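Local coordinates for tegumental protein 20.8 kDa (Clonorchis sinensis, PDB 5X2D) that probably binds calcium as a full-length protein through its EF-hand part, the piece here being its dynein-light-chain-like domain, paired with a second copy, at residues Ile8-Asn13 with Ser78-Leu83; Val60-Gly65 with Tyr84-Leu89; Pro1-Glu6 with Asp18-Ala23; Gly56-Met61 with Phe90-Glu95. All coordinates share one frame; numbering follows the deposited sequence.

Contacts 1, 2 and 4 are all pairings within one antiparallel sheet, whose strands run in the order 7-13, 78-83, 87-92, 58-63. Contact 1 joins the first two. Contacts 2 and 4 are two ends of the same strand pair, sharing Val60 and Met61, with centres about 15 Å apart; both also reach the second subunit. Contact 1 lies about 10 Å from contact 2 and 14 Å from contact 4, centre to centre, joined to them by the backbone bonds Phe81 O to Tyr88 N and Phe79 O to Phe90 N. Contact 3, its centre about 10 Å from that of contact 1, lays the N-terminal segment on helix 16-29, whose Ile22 packs on Phe79, Phe81 and Phe90 of the sheet.

Contact 1: residues Ile8-Asn13 with Ser78-Leu83; sequences IVISAN and SFQFEL
Gln80 O takes two backbone N-H groups from the strand beside it, Ile10 N and Ser11 N, the latter at 3.1 Å in the carbonyl plane on a lone pair. Two residues facing one make this a classic beta bulge. On either side the antiparallel ladder is regular: Ile8 and Glu82 exchange a pair of bonds, with Glu82 N to Ile8 O at 2.9 Å, while Gln80 N bonds to Ser11 O and Asn13 N to Ser78 O.

Among the side chains, Val9 CG1 meets the edge of the Phe79 ring, 3.8 Å from CE1 and near the ring plane. Phe81 CD1 sits over one face of that ring, displaced toward its rim. From the bulge, Ile10 extends to the neighbouring strand, CD1 3.6 Å from Glu82 CG. Its CG1, beside the backbone N (chi1 -50°), directs the chain toward Glu82, crossing it at about a right angle. Ser11 OG lies alongside the extended Gln80 chain, whose OE1 is held instead by Tyr67 OH.

Beyond this shell, Phe79 and Phe81 pack on Ile22 of helix 16-29, Phe79 also on Gln19, and on its other edge strand 78-83 pairs with strand 87-92, Phe79 with Phe90 and Phe81 with Tyr88.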
loop_
_atom_site.group_PDB
_atom_site.type_symbol
_atom_site.label_atom_id
_atom_site.label_comp_id
_atom_site.label_asym_id
_atom_site.label_seq_id
_atom_site.Cartn_x
_atom_site.Cartn_y
_atom_site.Cartn_z
ATOM N N ILE A 8 -8.398 -14.510 5.470
ATOM C CA ILE A 8 -8.935 -13.643 6.498
ATOM C C ILE A 8 -9.052 -12.243 5.925
ATOM O O ILE A 8 -8.046 -11.570 5.685
ATOM C CB ILE A 8 -8.055 -13.603 7.766
ATOM C CG1 ILE A 8 -8.024 -14.969 8.452
ATOM C CG2 ILE A 8 -8.529 -12.498 8.710
ATOM C CD1 ILE A 8 -6.860 -15.826 8.052
ATOM N N VAL A 9 -10.292 -11.816 5.717
ATOM C CA VAL A 9 -10.583 -10.546 5.092
ATOM C C VAL A 9 -10.245 -9.385 6.029
ATOM O O VAL A 9 -10.641 -9.379 7.194
ATOM C CB VAL A 9 -12.064 -10.462 4.676
ATOM C CG1 VAL A 9 -12.313 -9.187 3.862
ATOM C CG2 VAL A 9 -12.436 -11.675 3.863
ATOM N N ILE A 10 -9.391 -8.489 5.552
ATOM C CA ILE A 10 -9.132 -7.191 6.179
ATOM C C ILE A 10 -10.129 -6.072 5.771
ATOM O O ILE A 10 -10.587 -5.297 6.608
ATOM C CB ILE A 10 -7.711 -6.718 5.842
ATOM C CG1 ILE A 10 -6.694 -7.835 6.129
ATOM C CG2 ILE A 10 -7.406 -5.392 6.545
ATOM C CD1 ILE A 10 -5.343 -7.602 5.438
ATOM N N SER A 11 -10.380 -5.935 4.468
ATOM C CA SER A 11 -11.356 -4.966 3.957
ATOM C C SER A 11 -11.864 -5.372 2.581
ATOM O O SER A 11 -11.169 -6.035 1.807
ATOM C CB SER A 11 -10.766 -3.560 3.878
ATOM O OG SER A 11 -9.618 -3.519 3.030
ATOM N N ALA A 12 -13.083 -4.968 2.263
ATOM C CA ALA A 12 -13.587 -5.264 0.948
ATOM C C ALA A 12 -14.523 -4.172 0.460
ATOM O O ALA A 12 -15.392 -3.708 1.190
ATOM C CB ALA A 12 -14.280 -6.629 0.953
ATOM N N ASN A 13 -14.336 -3.728 -0.771
ATOM C CA ASN A 13 -15.449 -3.126 -1.461
ATOM C C ASN A 13 -15.670 -3.969 -2.692
ATOM O O ASN A 13 -15.080 -3.698 -3.748
ATOM C CB ASN A 13 -15.134 -1.670 -1.789
ATOM C CG ASN A 13 -16.326 -0.911 -2.275
ATOM O OD1 ASN A 13 -17.408 -1.476 -2.472
ATOM N ND2 ASN A 13 -16.148 0.396 -2.459
ATOM N N SER A 78 -11.887 -2.709 -4.030
ATOM C CA SER A 78 -10.700 -2.985 -3.279
ATOM C C SER A 78 -10.950 -4.140 -2.337
ATOM O O SER A 78 -11.985 -4.216 -1.661
ATOM C CB SER A 78 -10.206 -1.733 -2.555
ATOM O OG SER A 78 -11.101 -1.276 -1.586
ATOM N N PHE A 79 -9.990 -5.051 -2.301
ATOM C CA PHE A 79 -10.097 -6.243 -1.484
ATOM C C PHE A 79 -8.797 -6.386 -0.707
ATOM O O PHE A 79 -7.723 -6.204 -1.281
ATOM C CB PHE A 79 -10.358 -7.445 -2.391
ATOM C CG PHE A 79 -10.545 -8.742 -1.675
ATOM C CD1 PHE A 79 -10.973 -8.778 -0.355
ATOM C CD2 PHE A 79 -10.337 -9.941 -2.354
ATOM C CE1 PHE A 79 -11.177 -9.995 0.288
ATOM C CE2 PHE A 79 -10.536 -11.156 -1.730
ATOM C CZ PHE A 79 -10.968 -11.187 -0.400
ATOM N N GLN A 80 -8.866 -6.667 0.591
ATOM C CA GLN A 80 -7.625 -6.816 1.351
ATOM C C GLN A 80 -7.716 -8.017 2.274
ATOM O O GLN A 80 -8.544 -8.024 3.159
ATOM C CB GLN A 80 -7.317 -5.544 2.155
ATOM C CG GLN A 80 -7.120 -4.297 1.295
ATOM C CD GLN A 80 -6.663 -3.093 2.090
ATOM O OE1 GLN A 80 -6.336 -3.199 3.260
ATOM N NE2 GLN A 80 -6.708 -1.926 1.473
ATOM N N PHE A 81 -6.859 -9.019 2.084
ATOM C CA PHE A 81 -6.961 -10.257 2.853
ATOM C C PHE A 81 -5.611 -10.884 3.168
ATOM O O PHE A 81 -4.665 -10.769 2.379
ATOM C CB PHE A 81 -7.809 -11.278 2.098
ATOM C CG PHE A 81 -7.172 -11.783 0.836
ATOM C CD1 PHE A 81 -7.339 -11.095 -0.373
ATOM C CD2 PHE A 81 -6.399 -12.939 0.843
ATOM C CE1 PHE A 81 -6.738 -11.555 -1.545
ATOM C CE2 PHE A 81 -5.794 -13.406 -0.333
ATOM C CZ PHE A 81 -5.966 -12.716 -1.523
ATOM N N GLU A 82 -5.554 -11.600 4.296
ATOM C CA GLU A 82 -4.347 -12.307 4.757
ATOM C C GLU A 82 -4.458 -13.784 4.417
ATOM O O GLU A 82 -5.448 -14.427 4.742
ATOM C CB GLU A 82 -4.141 -12.165 6.273
ATOM C CG GLU A 82 -4.073 -10.740 6.798
ATOM C CD GLU A 82 -3.874 -10.680 8.307
ATOM O OE1 GLU A 82 -3.564 -11.732 8.918
ATOM O OE2 GLU A 82 -4.035 -9.579 8.883
ATOM N N LEU A 83 -3.463 -14.306 3.723
ATOM C CA LEU A 83 -3.397 -15.732 3.440
ATOM C C LEU A 83 -2.042 -16.267 3.931
ATOM O O LEU A 83 -0.969 -15.912 3.390
ATOM C CB LEU A 83 -3.599 -15.999 1.948
ATOM C CG LEU A 83 -3.504 -17.434 1.427
ATOM C CD1 LEU A 83 -4.800 -18.173 1.697
ATOM C CD2 LEU A 83 -3.212 -17.401 -0.066
#

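Contact 2: residues Val60-Gly65 with Tyr84-Leu89; sequences VMVVDG and YNRAYL
Met61 O accepts from Leu89 N at 2.7 Å, in the carbonyl plane, and the return bond from Met61 N to Leu89 O closes a hydrogen-bonded pair. Two residues along, Val63 and Ala87 repeat the arrangement, with Val63 N to Ala87 O at 2.9 Å and 168°. Between them Val62 and Tyr88 form the non-hydrogen-bonded pair, so the two strands run as a regular antiparallel ladder.

Side chains of Met61, Val63, Ala87 and Leu89 share one face. Met61 and Leu89 lie side by side there: the thioether chain runs straight out and then bends at its last torsion (chi3 55°), bringing CE to 3.5 Å from Leu89 CD2. On the other face Val62 sets both methyls against CD2 and CE2 of the Tyr88 ring, coming in obliquely, CG2 3.6 Å from CD2. The Tyr88 hydroxyl receives weak bonds from NE and NH2 of Arg86, at the in-plane edge of the guanidinium. Arg86 CG passes 3.4 Å from Val63 O, and Asp64 OD2 stays 4.8 Å from Arg86 NH1, short of a salt bridge; NH1 bonds to Ala33 O.

Helix 36-54 packs on the Val62 face through Thr43, with Leu39 against Arg86, while Tyr88 meets Phe81 of strand 78-83. At the outer edge Met61 to Gly65 pair antiparallel with a strand of the second subunit, so the sheet continues across the dimer.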
loop_
_atom_site.group_PDB
_atom_site.type_symbol
_atom_site.label_atom_id
_atom_site.label_comp_id
_atom_site.label_asym_id
_atom_site.label_seq_id
_atom_site.Cartn_x
_atom_site.Cartn_y
_atom_site.Cartn_z
ATOM N N VAL A 60 -1.763 -4.459 -7.330
ATOM C CA VAL A 60 -1.706 -5.545 -6.357
ATOM C C VAL A 60 -0.473 -5.364 -5.484
ATOM O O VAL A 60 0.661 -5.317 -5.976
ATOM C CB VAL A 60 -1.655 -6.932 -7.035
ATOM C CG1 VAL A 60 -1.529 -8.027 -5.995
ATOM C CG2 VAL A 60 -2.886 -7.163 -7.866
ATOM N N MET A 61 -0.696 -5.224 -4.188
ATOM C CA MET A 61 0.417 -5.075 -3.274
ATOM C C MET A 61 0.442 -6.234 -2.293
ATOM O O MET A 61 -0.567 -6.541 -1.662
ATOM C CB MET A 61 0.332 -3.743 -2.536
ATOM C CG MET A 61 1.369 -3.598 -1.450
ATOM S SD MET A 61 1.318 -1.939 -0.785
ATOM C CE MET A 61 -0.382 -1.842 -0.338
ATOM N N VAL A 62 1.585 -6.899 -2.197
ATOM C CA VAL A 62 1.764 -7.995 -1.255
ATOM C C VAL A 62 2.686 -7.566 -0.114
ATOM O O VAL A 62 3.732 -6.969 -0.353
ATOM C CB VAL A 62 2.341 -9.245 -1.959
ATOM C CG1 VAL A 62 2.418 -10.425 -0.997
ATOM C CG2 VAL A 62 1.504 -9.592 -3.194
ATOM N N VAL A 63 2.295 -7.860 1.122
ATOM C CA VAL A 63 3.092 -7.477 2.289
ATOM C C VAL A 63 3.426 -8.636 3.225
ATOM O O VAL A 63 2.573 -9.472 3.532
ATOM C CB VAL A 63 2.396 -6.376 3.115
ATOM C CG1 VAL A 63 3.205 -6.046 4.382
ATOM C CG2 VAL A 63 2.212 -5.158 2.278
ATOM N N ASP A 64 4.677 -8.666 3.677
ATOM C CA ASP A 64 5.130 -9.592 4.713
ATOM C C ASP A 64 5.394 -8.731 5.941
ATOM O O ASP A 64 6.480 -8.188 6.108
ATOM C CB ASP A 64 6.414 -10.278 4.223
ATOM C CG ASP A 64 6.636 -11.672 4.800
ATOM O OD1 ASP A 64 6.447 -11.896 6.020
ATOM O OD2 ASP A 64 7.026 -12.554 4.004
ATOM N N GLY A 65 4.428 -8.674 6.848
ATOM C CA GLY A 65 4.501 -7.687 7.906
ATOM C C GLY A 65 3.163 -7.092 8.322
ATOM O O GLY A 65 2.093 -7.606 8.001
ATOM N N TYR A 84 -2.117 -17.100 4.972
ATOM C CA TYR A 84 -0.948 -17.658 5.634
ATOM C C TYR A 84 -0.001 -16.560 6.139
ATOM O O TYR A 84 1.224 -16.602 5.902
ATOM C CB TYR A 84 -0.228 -18.606 4.681
ATOM C CG TYR A 84 -1.076 -19.757 4.176
ATOM C CD1 TYR A 84 -1.988 -20.393 5.003
ATOM C CD2 TYR A 84 -0.977 -20.195 2.858
ATOM C CE1 TYR A 84 -2.768 -21.452 4.541
ATOM C CE2 TYR A 84 -1.755 -21.249 2.386
ATOM C CZ TYR A 84 -2.645 -21.870 3.231
ATOM O OH TYR A 84 -3.419 -22.907 2.763
ATOM N N ASN A 85 -0.576 -15.578 6.830
ATOM C CA ASN A 85 0.171 -14.429 7.357
ATOM C C ASN A 85 1.015 -13.676 6.311
ATOM O O ASN A 85 2.138 -13.240 6.593
ATOM C CB ASN A 85 1.068 -14.870 8.519
ATOM C CG ASN A 85 1.084 -13.863 9.659
ATOM O OD1 ASN A 85 0.275 -12.934 9.691
ATOM N ND2 ASN A 85 1.985 -14.061 10.617
ATOM N N ARG A 86 0.461 -13.536 5.105
ATOM C CA ARG A 86 0.989 -12.623 4.095
ATOM C C ARG A 86 -0.191 -11.883 3.483
ATOM O O ARG A 86 -1.087 -12.506 2.913
ATOM C CB ARG A 86 1.781 -13.376 3.029
ATOM C CG ARG A 86 3.083 -12.695 2.669
ATOM C CD ARG A 86 4.095 -13.648 2.034
ATOM N NE ARG A 86 3.619 -14.247 0.786
ATOM C CZ ARG A 86 4.356 -15.046 0.012
ATOM N NH1 ARG A 86 5.611 -15.329 0.343
ATOM N NH2 ARG A 86 3.843 -15.555 -1.103
ATOM N N ALA A 87 -0.209 -10.561 3.620
ATOM C CA ALA A 87 -1.367 -9.775 3.188
ATOM C C ALA A 87 -1.330 -9.465 1.709
ATOM O O ALA A 87 -0.263 -9.230 1.135
ATOM C CB ALA A 87 -1.468 -8.473 3.983
ATOM N N TYR A 88 -2.520 -9.429 1.116
ATOM C CA TYR A 88 -2.694 -9.115 -0.289
ATOM C C TYR A 88 -3.663 -7.954 -0.438
ATOM O O TYR A 88 -4.797 -8.015 0.040
ATOM C CB TYR A 88 -3.193 -10.347 -1.058
ATOM C CG TYR A 88 -2.195 -11.483 -1.041
ATOM C CD1 TYR A 88 -2.167 -12.394 0.008
ATOM C CD2 TYR A 88 -1.244 -11.619 -2.054
ATOM C CE1 TYR A 88 -1.246 -13.421 0.037
ATOM C CE2 TYR A 88 -0.314 -12.644 -2.032
ATOM C CZ TYR A 88 -0.320 -13.543 -0.982
ATOM O OH TYR A 88 0.607 -14.570 -0.944
ATOM N N LEU A 89 -3.217 -6.885 -1.082
ATOM C CA LEU A 89 -4.073 -5.728 -1.299
ATOM C C LEU A 89 -4.420 -5.574 -2.785
ATOM O O LEU A 89 -3.522 -5.524 -3.646
ATOM C CB LEU A 89 -3.404 -4.445 -0.773
ATOM C CG LEU A 89 -3.352 -4.265 0.745
ATOM C CD1 LEU A 89 -2.138 -4.960 1.279
ATOM C CD2 LEU A 89 -3.360 -2.810 1.172
#

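Contact 3: residues Pro1-Glu6 with Asp18-Ala23; sequences PSLPPE and DQIKIA
Leu3 and Ile20 bring their CA atoms within 5.8 Å of each other, where the irregular chain at Pro1-Glu6 passes helix 16-29 without a hydrogen bond between the two segments. The contact is therefore made by apolar packing, and Leu3 carries most of it. Its two methyls part ways: CD2 settles on Ile20, 3.6 Å from CG1 and nearly as close to the helix backbone at CA, while CD1 turns to the side-chain oxygen of Gln19, 3.7 Å from OE1. Leu3 CG lies beside its own backbone N (chi1 -80°), and this swings the branched end towards the helix although the CB itself leaves the chain to one side.

Ile20 and Ala23, three residues apart, come to the same flank of the helix, and Leu3 CD2 sits between them with Ala23 CB at 4.1 Å. The helical turn that brings Ala23 here is held by its own bond from Ala23 N to Gln19 O at 3.0 Å. In the dynein-light-chain-like domain this helix packs on the sheet, and the segment before strand 7-13 lies along its outer flank as the chain leads into that strand. Pro4 adds its ring, with CD 4.0 Å from Ala23 CB. At the other end Ile20 CD1 lies 3.6 Å from Ser2 O; Pro1 is poorly ordered and adds little. Leu3 also touches Val9, and Gln19 reaches Val9, Ala12 and Phe79, its NE2 making a weak bond to Met14 O. On another side of the helix, Ile22 packs against Phe79, Phe81 and Phe54.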
loop_
_atom_site.group_PDB
_atom_site.type_symbol
_atom_site.label_atom_id
_atom_site.label_comp_id
_atom_site.label_asym_id
_atom_site.label_seq_id
_atom_site.Cartn_x
_atom_site.Cartn_y
_atom_site.Cartn_z
ATOM N N PRO A 1 -22.064 -19.457 -1.935
ATOM C CA PRO A 1 -21.052 -20.126 -1.110
ATOM C C PRO A 1 -20.374 -19.191 -0.115
ATOM O O PRO A 1 -21.026 -18.287 0.419
ATOM C CB PRO A 1 -20.037 -20.639 -2.146
ATOM C CG PRO A 1 -20.744 -20.486 -3.521
ATOM C CD PRO A 1 -22.173 -20.102 -3.252
ATOM N N SER A 2 -19.084 -19.424 0.126
ATOM C CA SER A 2 -18.299 -18.613 1.054
ATOM C C SER A 2 -16.807 -18.616 0.716
ATOM O O SER A 2 -16.356 -19.311 -0.195
ATOM C CB SER A 2 -18.481 -19.127 2.491
ATOM O OG SER A 2 -17.790 -18.324 3.437
ATOM N N LEU A 3 -16.047 -17.817 1.459
ATOM C CA LEU A 3 -14.592 -17.766 1.318
ATOM C C LEU A 3 -13.909 -18.899 2.063
ATOM O O LEU A 3 -14.308 -19.246 3.173
ATOM C CB LEU A 3 -14.030 -16.438 1.819
ATOM C CG LEU A 3 -14.131 -15.251 0.872
ATOM C CD1 LEU A 3 -13.420 -14.085 1.507
ATOM C CD2 LEU A 3 -13.501 -15.598 -0.468
ATOM N N PRO A 4 -12.870 -19.474 1.456
ATOM C CA PRO A 4 -12.086 -20.484 2.158
ATOM C C PRO A 4 -11.638 -19.952 3.529
ATOM O O PRO A 4 -11.512 -18.731 3.696
ATOM C CB PRO A 4 -10.899 -20.707 1.211
ATOM C CG PRO A 4 -11.427 -20.382 -0.129
ATOM C CD PRO A 4 -12.352 -19.220 0.100
ATOM N N PRO A 5 -11.484 -20.846 4.520
ATOM C CA PRO A 5 -11.086 -20.414 5.865
ATOM C C PRO A 5 -9.675 -19.821 5.939
ATOM O O PRO A 5 -9.422 -18.974 6.800
ATOM C CB PRO A 5 -11.186 -21.698 6.688
ATOM C CG PRO A 5 -11.168 -22.809 5.690
ATOM C CD PRO A 5 -11.836 -22.275 4.477
ATOM N N GLU A 6 -8.784 -20.240 5.043
ATOM C CA GLU A 6 -7.423 -19.702 5.009
ATOM C C GLU A 6 -7.425 -18.191 4.860
ATOM O O GLU A 6 -6.595 -17.509 5.457
ATOM C CB GLU A 6 -6.598 -20.297 3.856
ATOM C CG GLU A 6 -6.677 -21.800 3.643
ATOM C CD GLU A 6 -7.880 -22.213 2.828
ATOM O OE1 GLU A 6 -8.984 -21.732 3.145
ATOM O OE2 GLU A 6 -7.723 -22.978 1.851
ATOM N N ASP A 18 -16.850 -11.877 -6.425
ATOM C CA ASP A 18 -15.571 -11.390 -6.901
ATOM C C ASP A 18 -14.460 -11.593 -5.885
ATOM O O ASP A 18 -13.289 -11.596 -6.233
ATOM C CB ASP A 18 -15.671 -9.911 -7.268
ATOM C CG ASP A 18 -16.596 -9.663 -8.444
ATOM O OD1 ASP A 18 -16.714 -10.557 -9.316
ATOM O OD2 ASP A 18 -17.230 -8.582 -8.463
ATOM N N GLN A 19 -14.813 -11.748 -4.625
ATOM C CA GLN A 19 -13.798 -12.008 -3.622
ATOM C C GLN A 19 -13.328 -13.437 -3.756
ATOM O O GLN A 19 -12.134 -13.742 -3.663
ATOM C CB GLN A 19 -14.325 -11.760 -2.209
ATOM C CG GLN A 19 -14.232 -10.315 -1.779
ATOM C CD GLN A 19 -14.925 -10.102 -0.469
ATOM O OE1 GLN A 19 -14.591 -10.763 0.511
ATOM N NE2 GLN A 19 -15.920 -9.202 -0.438
ATOM N N ILE A 20 -14.295 -14.310 -3.971
ATOM C CA ILE A 20 -14.033 -15.722 -4.077
ATOM C C ILE A 20 -13.112 -16.009 -5.254
ATOM O O ILE A 20 -12.197 -16.809 -5.115
ATOM C CB ILE A 20 -15.338 -16.515 -4.205
ATOM C CG1 ILE A 20 -16.038 -16.575 -2.842
ATOM C CG2 ILE A 20 -15.075 -17.913 -4.731
ATOM C CD1 ILE A 20 -17.414 -17.221 -2.873
ATOM N N LYS A 21 -13.266 -15.329 -6.392
ATOM C CA LYS A 21 -12.445 -15.758 -7.527
ATOM C C LYS A 21 -11.025 -15.244 -7.394
ATOM O O LYS A 21 -10.099 -15.809 -7.983
ATOM C CB LYS A 21 -12.981 -15.276 -8.889
ATOM C CG LYS A 21 -14.445 -14.914 -9.038
ATOM C CD LYS A 21 -14.739 -14.683 -10.539
ATOM C CE LYS A 21 -15.991 -13.860 -10.812
ATOM N NZ LYS A 21 -17.183 -14.726 -10.617
ATOM N N ILE A 22 -10.846 -14.204 -6.586
ATOM C CA ILE A 22 -9.516 -13.798 -6.178
ATOM C C ILE A 22 -8.920 -14.869 -5.258
ATOM O O ILE A 22 -7.722 -15.164 -5.354
ATOM C CB ILE A 22 -9.546 -12.411 -5.533
ATOM C CG1 ILE A 22 -9.502 -11.347 -6.641
ATOM C CG2 ILE A 22 -8.394 -12.239 -4.558
ATOM C CD1 ILE A 22 -9.893 -9.937 -6.213
ATOM N N ALA A 23 -9.749 -15.457 -4.388
ATOM C CA ALA A 23 -9.304 -16.572 -3.528
ATOM C C ALA A 23 -8.765 -17.716 -4.376
ATOM O O ALA A 23 -7.604 -18.121 -4.253
ATOM C CB ALA A 23 -10.425 -17.075 -2.665
#

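Contact 4: residues Gly56-Met61 with Phe90-Glu95; sequences GCWQVM and FWQTSE
Cys57 O receives both the backbone N and the hydroxyl of Thr93, with a weak third bond from Ser94 N. The hydroxyl OG1 donates at 2.7 Å, from above the carbonyl plane and not on a lone pair; chi1 of 50° tucks it between the backbone N and carbonyl carbon of Thr93, facing Cys57. Ser94 OG in turn donates to Thr93 O at 2.8 Å. Further along, Gln59 and Trp91 exchange backbone bonds, Trp91 N reaching Gln59 O at 3.0 Å.

The Gln59-Trp91 bonds belong to the antiparallel pairing of strands 58-63 and 87-92, and the bonds to Cys57 O lie just past its end, where Gly56 lies beside Ser94 and Glu95, the last residues of the chain. Gln92 lies across the Trp58 indole: its CB stands over the face, 3.6 Å from the centroid of the six-membered ring, a CH-pi contact. Both polar ends, Trp58 NE1 and Gln92 NE2, donate to Gly55 O, which holds the indole and the amide on one carbonyl. Trp58 O is taken by Lys47 NZ, and Gln92 O by Asn76 ND2.

On the same face Val60 CG2 lies 3.6 Å from Phe90 CE2, and Phe90 CB meets the indole rim at Trp58 CZ3. On the opposite face Met61 CE packs on Trp91, while Gln59 NE2 makes a weak bond to Thr70 O of the second subunit.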
loop_
_atom_site.group_PDB
_atom_site.type_symbol
_atom_site.label_atom_id
_atom_site.label_comp_id
_atom_site.label_asym_id
_atom_site.label_seq_id
_atom_site.Cartn_x
_atom_site.Cartn_y
_atom_site.Cartn_z
ATOM N N GLY A 56 -10.336 -3.127 -16.297
ATOM C CA GLY A 56 -9.577 -1.976 -15.836
ATOM C C GLY A 56 -8.153 -2.306 -15.446
ATOM O O GLY A 56 -7.725 -3.454 -15.591
ATOM N N CYS A 57 -7.426 -1.311 -14.937
ATOM C CA CYS A 57 -6.074 -1.540 -14.417
ATOM C C CYS A 57 -6.124 -1.746 -12.887
ATOM O O CYS A 57 -6.783 -1.003 -12.173
ATOM C CB CYS A 57 -5.136 -0.378 -14.783
ATOM S SG CYS A 57 -5.426 0.324 -16.436
ATOM N N TRP A 58 -5.441 -2.777 -12.403
ATOM C CA TRP A 58 -5.408 -3.097 -10.982
ATOM C C TRP A 58 -4.032 -2.934 -10.357
ATOM O O TRP A 58 -3.026 -3.224 -10.998
ATOM C CB TRP A 58 -5.859 -4.530 -10.778
ATOM C CG TRP A 58 -7.334 -4.738 -10.906
ATOM C CD1 TRP A 58 -8.066 -4.785 -12.061
ATOM C CD2 TRP A 58 -8.255 -4.982 -9.838
ATOM N NE1 TRP A 58 -9.386 -5.031 -11.771
ATOM C CE2 TRP A 58 -9.527 -5.156 -10.413
ATOM C CE3 TRP A 58 -8.123 -5.064 -8.450
ATOM C CZ2 TRP A 58 -10.658 -5.410 -9.653
ATOM C CZ3 TRP A 58 -9.246 -5.307 -7.703
ATOM C CH2 TRP A 58 -10.499 -5.483 -8.302
ATOM N N GLN A 59 -3.970 -2.539 -9.090
ATOM C CA GLN A 59 -2.682 -2.512 -8.416
ATOM C C GLN A 59 -2.697 -3.509 -7.277
ATOM O O GLN A 59 -3.543 -3.431 -6.380
ATOM C CB GLN A 59 -2.323 -1.118 -7.908
ATOM C CG GLN A 59 -0.817 -1.005 -7.728
ATOM C CD GLN A 59 -0.323 0.401 -7.523
ATOM O OE1 GLN A 59 -1.015 1.234 -6.929
ATOM N NE2 GLN A 59 0.889 0.684 -8.024
ATOM N N VAL A 60 -1.763 -4.459 -7.330
ATOM C CA VAL A 60 -1.706 -5.545 -6.357
ATOM C C VAL A 60 -0.473 -5.364 -5.484
ATOM O O VAL A 60 0.661 -5.317 -5.976
ATOM C CB VAL A 60 -1.655 -6.932 -7.035
ATOM C CG1 VAL A 60 -1.529 -8.027 -5.995
ATOM C CG2 VAL A 60 -2.886 -7.163 -7.866
ATOM N N MET A 61 -0.696 -5.224 -4.188
ATOM C CA MET A 61 0.417 -5.075 -3.274
ATOM C C MET A 61 0.442 -6.234 -2.293
ATOM O O MET A 61 -0.567 -6.541 -1.662
ATOM C CB MET A 61 0.332 -3.743 -2.536
ATOM C CG MET A 61 1.369 -3.598 -1.450
ATOM S SD MET A 61 1.318 -1.939 -0.785
ATOM C CE MET A 61 -0.382 -1.842 -0.338
ATOM N N PHE A 90 -5.714 -5.514 -3.091
ATOM C CA PHE A 90 -6.148 -5.248 -4.459
ATOM C C PHE A 90 -6.855 -3.905 -4.558
ATOM O O PHE A 90 -7.709 -3.581 -3.721
ATOM C CB PHE A 90 -7.060 -6.361 -4.977
ATOM C CG PHE A 90 -6.356 -7.681 -5.152
ATOM C CD1 PHE A 90 -5.990 -8.448 -4.035
ATOM C CD2 PHE A 90 -6.034 -8.152 -6.421
ATOM C CE1 PHE A 90 -5.339 -9.673 -4.185
ATOM C CE2 PHE A 90 -5.379 -9.373 -6.584
ATOM C CZ PHE A 90 -5.028 -10.137 -5.461
ATOM N N TRP A 91 -6.469 -3.133 -5.576
ATOM C CA TRP A 91 -7.119 -1.883 -5.953
ATOM C C TRP A 91 -7.338 -1.861 -7.445
ATOM O O TRP A 91 -6.372 -1.873 -8.197
ATOM C CB TRP A 91 -6.265 -0.654 -5.634
ATOM C CG TRP A 91 -5.987 -0.345 -4.219
ATOM C CD1 TRP A 91 -6.892 -0.019 -3.255
ATOM C CD2 TRP A 91 -4.694 -0.266 -3.606
ATOM N NE1 TRP A 91 -6.245 0.238 -2.069
ATOM C CE2 TRP A 91 -4.895 0.092 -2.258
ATOM C CE3 TRP A 91 -3.388 -0.469 -4.066
ATOM C CZ2 TRP A 91 -3.842 0.247 -1.363
ATOM C CZ3 TRP A 91 -2.348 -0.314 -3.179
ATOM C CH2 TRP A 91 -2.583 0.047 -1.845
ATOM N N GLN A 92 -8.574 -1.719 -7.886
ATOM C CA GLN A 92 -8.809 -1.409 -9.281
ATOM C C GLN A 92 -8.526 0.080 -9.454
ATOM O O GLN A 92 -9.083 0.889 -8.753
ATOM C CB GLN A 92 -10.226 -1.769 -9.647
ATOM C CG GLN A 92 -10.636 -1.415 -11.034
ATOM C CD GLN A 92 -12.078 -1.791 -11.281
ATOM O OE1 GLN A 92 -12.959 -1.535 -10.439
ATOM N NE2 GLN A 92 -12.329 -2.443 -12.411
ATOM N N THR A 93 -7.583 0.446 -10.318
ATOM C CA THR A 93 -7.226 1.864 -10.448
ATOM C C THR A 93 -7.982 2.578 -11.565
ATOM O O THR A 93 -7.962 3.796 -11.616
ATOM C CB THR A 93 -5.700 2.065 -10.689
ATOM O OG1 THR A 93 -5.254 1.220 -11.758
ATOM C CG2 THR A 93 -4.888 1.728 -9.439
ATOM N N SER A 94 -8.652 1.826 -12.441
ATOM C CA SER A 94 -9.517 2.377 -13.499
ATOM C C SER A 94 -10.455 1.284 -13.994
ATOM O O SER A 94 -10.207 0.111 -13.723
ATOM C CB SER A 94 -8.699 2.930 -14.675
ATOM O OG SER A 94 -8.139 4.199 -14.379
ATOM N N GLU A 95 -11.540 1.638 -14.687
ATOM C CA GLU A 95 -12.316 0.601 -15.375
ATOM C C GLU A 95 -12.485 0.910 -16.863
ATOM O O GLU A 95 -11.568 0.694 -17.659
ATOM C CB GLU A 95 -13.666 0.375 -14.687
ATOM C CG GLU A 95 -14.604 1.575 -14.591
ATOM C CD GLU A 95 -15.897 1.230 -13.848
ATOM O OE1 GLU A 95 -16.634 0.324 -14.301
ATOM O OE2 GLU A 95 -16.163 1.855 -12.800
#